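Local coordinates for protein 11R-lipoxygenase (Gersemia fruticosa, PDB 3VF1) that is a calcium-dependent lipoxygenase that probably inserts molecular oxygen into polyunsaturated fatty acids at a non-heme iron centre, at residues G81-I86 against V104-I109; Q512-D517 against A653-A658. All blocks are in the same frame, centred on the assembly; numbering follows the deposited sequence.

Contact 1: residues G81-I86 against V104-I109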
loop_
_atom_site.group_PDB
_atom_site.type_symbol
_atom_site.label_atom_id
_atom_site.label_comp_id
_atom_site.label_asym_id
_atom_site.label_seq_id
_atom_site.Cartn_x
_atom_site.Cartn_y
_atom_site.Cartn_z
ATOM N N GLY A 81 -21.440 -28.643 25.935
ATOM C CA GLY A 81 -22.108 -28.959 24.685
ATOM C C GLY A 81 -21.258 -28.558 23.497
ATOM O O GLY A 81 -20.166 -29.093 23.308
ATOM N N GLU A 82 -21.757 -27.625 22.691
ATOM C CA GLU A 82 -20.974 -27.075 21.587
ATOM C C GLU A 82 -20.232 -25.828 22.044
ATOM O O GLU A 82 -20.841 -24.892 22.561
ATOM C CB GLU A 82 -21.869 -26.733 20.396
ATOM C CG GLU A 82 -22.421 -27.944 19.664
ATOM C CD GLU A 82 -22.758 -27.644 18.216
ATOM O OE1 GLU A 82 -23.328 -26.564 17.947
ATOM O OE2 GLU A 82 -22.446 -28.484 17.345
ATOM N N ILE A 83 -18.918 -25.815 21.846
ATOM C CA ILE A 83 -18.096 -24.696 22.285
ATOM C C ILE A 83 -18.199 -23.555 21.280
ATOM O O ILE A 83 -17.833 -23.706 20.113
ATOM C CB ILE A 83 -16.617 -25.095 22.441
ATOM C CG1 ILE A 83 -16.493 -26.434 23.175
ATOM C CG2 ILE A 83 -15.861 -24.007 23.193
ATOM C CD1 ILE A 83 -15.082 -26.966 23.239
ATOM N N ALA A 84 -18.703 -22.415 21.739
ATOM C CA ALA A 84 -18.885 -21.257 20.873
ATOM C C ALA A 84 -17.663 -20.346 20.917
ATOM O O ALA A 84 -17.341 -19.682 19.932
ATOM C CB ALA A 84 -20.128 -20.490 21.284
ATOM N N MET A 85 -16.986 -20.321 22.060
ATOM C CA MET A 85 -15.818 -19.468 22.234
ATOM C C MET A 85 -14.965 -19.940 23.406
ATOM O O MET A 85 -15.402 -20.751 24.220
ATOM C CB MET A 85 -16.256 -18.023 22.467
ATOM C CG MET A 85 -16.980 -17.801 23.782
ATOM S SD MET A 85 -17.660 -16.139 23.934
ATOM C CE MET A 85 -18.943 -16.188 22.688
ATOM N N ILE A 86 -13.742 -19.423 23.477
ATOM C CA ILE A 86 -12.834 -19.732 24.572
ATOM C C ILE A 86 -12.270 -18.435 25.129
ATOM O O ILE A 86 -12.233 -17.421 24.435
ATOM C CB ILE A 86 -11.663 -20.619 24.106
ATOM C CG1 ILE A 86 -10.724 -19.827 23.192
ATOM C CG2 ILE A 86 -12.190 -21.860 23.398
ATOM C CD1 ILE A 86 -9.539 -20.622 22.679
ATOM N N VAL A 104 -6.395 -22.632 18.352
ATOM C CA VAL A 104 -6.631 -23.666 19.351
ATOM C C VAL A 104 -7.641 -24.677 18.819
ATOM O O VAL A 104 -8.641 -24.308 18.205
ATOM C CB VAL A 104 -7.161 -23.066 20.667
ATOM C CG1 VAL A 104 -7.425 -24.166 21.686
ATOM C CG2 VAL A 104 -6.177 -22.046 21.219
ATOM N N ILE A 105 -7.370 -25.955 19.057
ATOM C CA ILE A 105 -8.252 -27.027 18.616
ATOM C C ILE A 105 -8.704 -27.851 19.813
ATOM O O ILE A 105 -7.888 -28.473 20.492
ATOM C CB ILE A 105 -7.545 -27.959 17.620
ATOM C CG1 ILE A 105 -6.990 -27.154 16.443
ATOM C CG2 ILE A 105 -8.503 -29.041 17.137
ATOM C CD1 ILE A 105 -6.118 -27.962 15.508
ATOM N N ILE A 106 -10.008 -27.858 20.067
ATOM C CA ILE A 106 -10.559 -28.588 21.202
ATOM C C ILE A 106 -11.439 -29.736 20.730
ATOM O O ILE A 106 -12.517 -29.517 20.180
ATOM C CB ILE A 106 -11.387 -27.663 22.108
ATOM C CG1 ILE A 106 -10.547 -26.459 22.541
ATOM C CG2 ILE A 106 -11.897 -28.428 23.321
ATOM C CD1 ILE A 106 -11.305 -25.446 23.369
ATOM N N GLU A 107 -10.974 -30.962 20.948
ATOM C CA GLU A 107 -11.746 -32.145 20.588
ATOM C C GLU A 107 -12.502 -32.684 21.798
ATOM O O GLU A 107 -11.940 -32.818 22.886
ATOM C CB GLU A 107 -10.839 -33.232 20.009
ATOM C CG GLU A 107 -11.578 -34.510 19.640
ATOM C CD GLU A 107 -10.718 -35.480 18.855
ATOM O OE1 GLU A 107 -9.513 -35.199 18.673
ATOM O OE2 GLU A 107 -11.247 -36.523 18.415
ATOM N N LYS A 108 -13.780 -32.985 21.599
ATOM C CA LYS A 108 -14.625 -33.497 22.668
ATOM C C LYS A 108 -15.698 -34.409 22.089
ATOM O O LYS A 108 -15.642 -34.775 20.916
ATOM C CB LYS A 108 -15.279 -32.341 23.424
ATOM C CG LYS A 108 -16.310 -31.577 22.610
ATOM C CD LYS A 108 -16.982 -30.489 23.435
ATOM C CE LYS A 108 -17.973 -31.062 24.439
ATOM N NZ LYS A 108 -19.172 -31.662 23.788
ATOM N N ILE A 109 -16.673 -34.773 22.917
ATOM C CA ILE A 109 -17.780 -35.612 22.472
ATOM C C ILE A 109 -19.104 -35.127 23.049
ATOM O O ILE A 109 -19.214 -34.872 24.246
ATOM C CB ILE A 109 -17.565 -37.092 22.860
ATOM C CG1 ILE A 109 -17.252 -37.208 24.353
ATOM C CG2 ILE A 109 -16.448 -37.700 22.027
ATOM C CD1 ILE A 109 -16.899 -38.608 24.810
#
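I83 meets I106 where the apolar packing is tightest: CD1 of I83 reaches across and presses on CG2 of I106 at 3.5 Å. The two side chains cross at about a right angle, with I83 CD1 also lying near I106 CB. The neighbouring pair fits differently. I86 and I106 run past each other in opposite directions, bringing CG2 of I86 to 3.7 Å from CD1 of I106. With CG1 of I86 set between its own backbone N and carbonyl carbon (chi1 70°), its other branch, CG2, is left for I106, while CD1 extends to CG2 of V104 at 3.9 Å.

These residues face one another across the PLAT beta sandwich: strand 83-90 belongs to one antiparallel sheet and strand 100-109 to the other, and the axes of the short segments 83-86 and 104-109 approach to 9.9 Å. L44 and F121 add to the same buried apolar layer.

Toward the partly exposed G81 the aliphatic part of K108 still packs on I83, CD lying 4.0 Å from I83 CD1. Bends at its last two torsions (chi3 -74°, chi4 -68°) then bring NZ back to the carbonyl O of G81 at 2.8 Å. A weak bond from NZ to I109 O adds a second acceptor. A methionine in place of K108 would probably leave G81 O without this donor and the turn before strand 83-90 less firmly tied to the opposite sheet. On the solvent side, exposed E82 points away from strand 100-109 and forms a salt bridge with K47.

Contact 2: residues Q512-D517 against A653-A658; sequences QIYYND and AAAHAA
This is apolar helix-to-helix packing at a partly exposed edge of the lipoxygenase domain, made by I513 and Y514 near the end of helix 491-514 against A654, A655 and A658 in the first turns of helix 653-676. I513 does most of the touching. Its CG1 branch leaves anti to the carbonyl carbon (chi1 -75°) and carries CD1 out to the alanine helix, where that methyl lies 3.8 Å from CB of A654. CD1 also rests against the helix backbone, 3.4 Å from A654 O, and more loosely on CB of A658 at 4.5 Å. The carbonyl it touches is already engaged within its helix, accepting the bond from A658 N.

The other branch of I513, CG2, packs over the centre of the Y514 ring, 3.6 Å above its plane, and the ring and the isoleucine reach the alanine helix together. Y514 itself touches the second helix with its far end alone: OH stands 3.9 Å from CB of A655. That hydroxyl finds its polar partner in D652, directly before helix 653-676, with which it is hydrogen-bonded.

The small methyl side chains are consistent with the isoleucine methyl lying against the helix backbone. No hydrogen bond crosses between 512-517 and 653-658: van der Waals packing joins the two segments, and the directional bond nearby is that of Y514 OH with D652.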
loop_
_atom_site.group_PDB
_atom_site.type_symbol
_atom_site.label_atom_id
_atom_site.label_comp_id
_atom_site.label_asym_id
_atom_site.label_seq_id
_atom_site.Cartn_x
_atom_site.Cartn_y
_atom_site.Cartn_z
ATOM N N GLN A 512 -21.811 -12.708 -0.492
ATOM C CA GLN A 512 -23.069 -13.375 -0.819
ATOM C C GLN A 512 -23.254 -14.677 -0.042
ATOM O O GLN A 512 -24.331 -15.269 -0.062
ATOM C CB GLN A 512 -23.169 -13.630 -2.325
ATOM C CG GLN A 512 -23.403 -12.360 -3.132
ATOM C CD GLN A 512 -23.669 -12.632 -4.600
ATOM O OE1 GLN A 512 -23.636 -13.779 -5.048
ATOM N NE2 GLN A 512 -23.936 -11.573 -5.357
ATOM N N ILE A 513 -22.204 -15.117 0.644
ATOM C CA ILE A 513 -22.301 -16.276 1.526
ATOM C C ILE A 513 -23.030 -15.911 2.816
ATOM O O ILE A 513 -23.763 -16.728 3.375
ATOM C CB ILE A 513 -20.906 -16.835 1.882
ATOM C CG1 ILE A 513 -20.322 -17.605 0.695
ATOM C CG2 ILE A 513 -20.986 -17.754 3.094
ATOM C CD1 ILE A 513 -18.873 -18.012 0.881
ATOM N N TYR A 514 -22.832 -14.681 3.282
ATOM C CA TYR A 514 -23.364 -14.253 4.574
ATOM C C TYR A 514 -24.541 -13.288 4.446
ATOM O O TYR A 514 -25.438 -13.282 5.288
ATOM C CB TYR A 514 -22.245 -13.627 5.407
ATOM C CG TYR A 514 -21.091 -14.573 5.628
ATOM C CD1 TYR A 514 -21.129 -15.517 6.644
ATOM C CD2 TYR A 514 -19.973 -14.538 4.809
ATOM C CE1 TYR A 514 -20.082 -16.394 6.844
ATOM C CE2 TYR A 514 -18.920 -15.411 5.000
ATOM C CZ TYR A 514 -18.980 -16.336 6.021
ATOM O OH TYR A 514 -17.937 -17.210 6.218
ATOM N N TYR A 515 -24.537 -12.476 3.394
ATOM C CA TYR A 515 -25.629 -11.543 3.144
ATOM C C TYR A 515 -26.526 -12.078 2.037
ATOM O O TYR A 515 -26.152 -12.064 0.866
ATOM C CB TYR A 515 -25.087 -10.171 2.748
ATOM C CG TYR A 515 -24.264 -9.495 3.821
ATOM C CD1 TYR A 515 -22.891 -9.699 3.903
ATOM C CD2 TYR A 515 -24.855 -8.647 4.746
ATOM C CE1 TYR A 515 -22.134 -9.080 4.878
ATOM C CE2 TYR A 515 -24.107 -8.022 5.726
ATOM C CZ TYR A 515 -22.747 -8.244 5.787
ATOM O OH TYR A 515 -21.996 -7.624 6.757
ATOM N N ASN A 516 -27.713 -12.545 2.412
ATOM C CA ASN A 516 -28.622 -13.162 1.457
ATOM C C ASN A 516 -29.338 -12.127 0.594
ATOM O O ASN A 516 -29.806 -12.438 -0.502
ATOM C CB ASN A 516 -29.648 -14.032 2.184
ATOM C CG ASN A 516 -29.941 -15.324 1.448
ATOM O OD1 ASN A 516 -29.764 -16.415 1.993
ATOM N ND2 ASN A 516 -30.388 -15.211 0.201
ATOM N N ASP A 517 -29.420 -10.896 1.086
ATOM C CA ASP A 517 -30.107 -9.835 0.359
ATOM C C ASP A 517 -29.720 -8.463 0.899
ATOM O O ASP A 517 -28.991 -8.357 1.885
ATOM C CB ASP A 517 -31.624 -10.031 0.440
ATOM C CG ASP A 517 -32.133 -10.117 1.870
ATOM O OD1 ASP A 517 -31.662 -9.335 2.726
ATOM O OD2 ASP A 517 -33.005 -10.969 2.137
ATOM N N ALA A 653 -16.671 -23.672 5.522
ATOM C CA ALA A 653 -16.144 -24.373 4.357
ATOM C C ALA A 653 -16.509 -23.654 3.060
ATOM O O ALA A 653 -15.823 -23.803 2.048
ATOM C CB ALA A 653 -16.656 -25.806 4.330
ATOM N N ALA A 654 -17.588 -22.879 3.091
ATOM C CA ALA A 654 -18.014 -22.122 1.920
ATOM C C ALA A 654 -17.031 -20.988 1.632
ATOM O O ALA A 654 -16.786 -20.643 0.476
ATOM C CB ALA A 654 -19.414 -21.574 2.122
ATOM N N ALA A 655 -16.474 -20.409 2.690
ATOM C CA ALA A 655 -15.478 -19.354 2.544
ATOM C C ALA A 655 -14.206 -19.922 1.923
ATOM O O ALA A 655 -13.598 -19.301 1.053
ATOM C CB ALA A 655 -15.175 -18.722 3.890
ATOM N N HIS A 656 -13.811 -21.109 2.372
ATOM C CA HIS A 656 -12.629 -21.778 1.845
ATOM C C HIS A 656 -12.776 -22.048 0.352
ATOM O O HIS A 656 -11.809 -21.948 -0.403
ATOM C CB HIS A 656 -12.386 -23.090 2.595
ATOM C CG HIS A 656 -12.051 -22.902 4.041
ATOM N ND1 HIS A 656 -12.302 -23.866 4.995
ATOM C CD2 HIS A 656 -11.482 -21.863 4.696
ATOM C CE1 HIS A 656 -11.904 -23.425 6.176
ATOM N NE2 HIS A 656 -11.402 -22.214 6.022
ATOM N N ALA A 657 -13.989 -22.390 -0.071
ATOM C CA ALA A 657 -14.259 -22.635 -1.483
ATOM C C ALA A 657 -14.073 -21.352 -2.286
ATOM O O ALA A 657 -13.526 -21.374 -3.387
ATOM C CB ALA A 657 -15.666 -23.176 -1.667
ATOM N N ALA A 658 -14.531 -20.235 -1.727
ATOM C CA ALA A 658 -14.401 -18.943 -2.387
ATOM C C ALA A 658 -12.930 -18.554 -2.500
ATOM O O ALA A 658 -12.478 -18.085 -3.547
ATOM C CB ALA A 658 -15.171 -17.881 -1.624
#

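Overall arrangement
Contact 1 comes first along the chain and closes well before contact 2 opens. They share no helix, strand or sheet: contact 1 joins the two sheets of the N-terminal PLAT domain, whereas contact 2 joins helices 491-514 and 653-676 of the mainly helical lipoxygenase domain. Their centres are 23 Å apart, and the nearest atoms remain about 12 Å from one another, so neither touches the other, although both lie on the same side of the chain's centre. Contact 1 is buried inside its sandwich, while contact 2 pairs two helices at a partly exposed edge of the helical domain, and both sit away from the catalytic iron site.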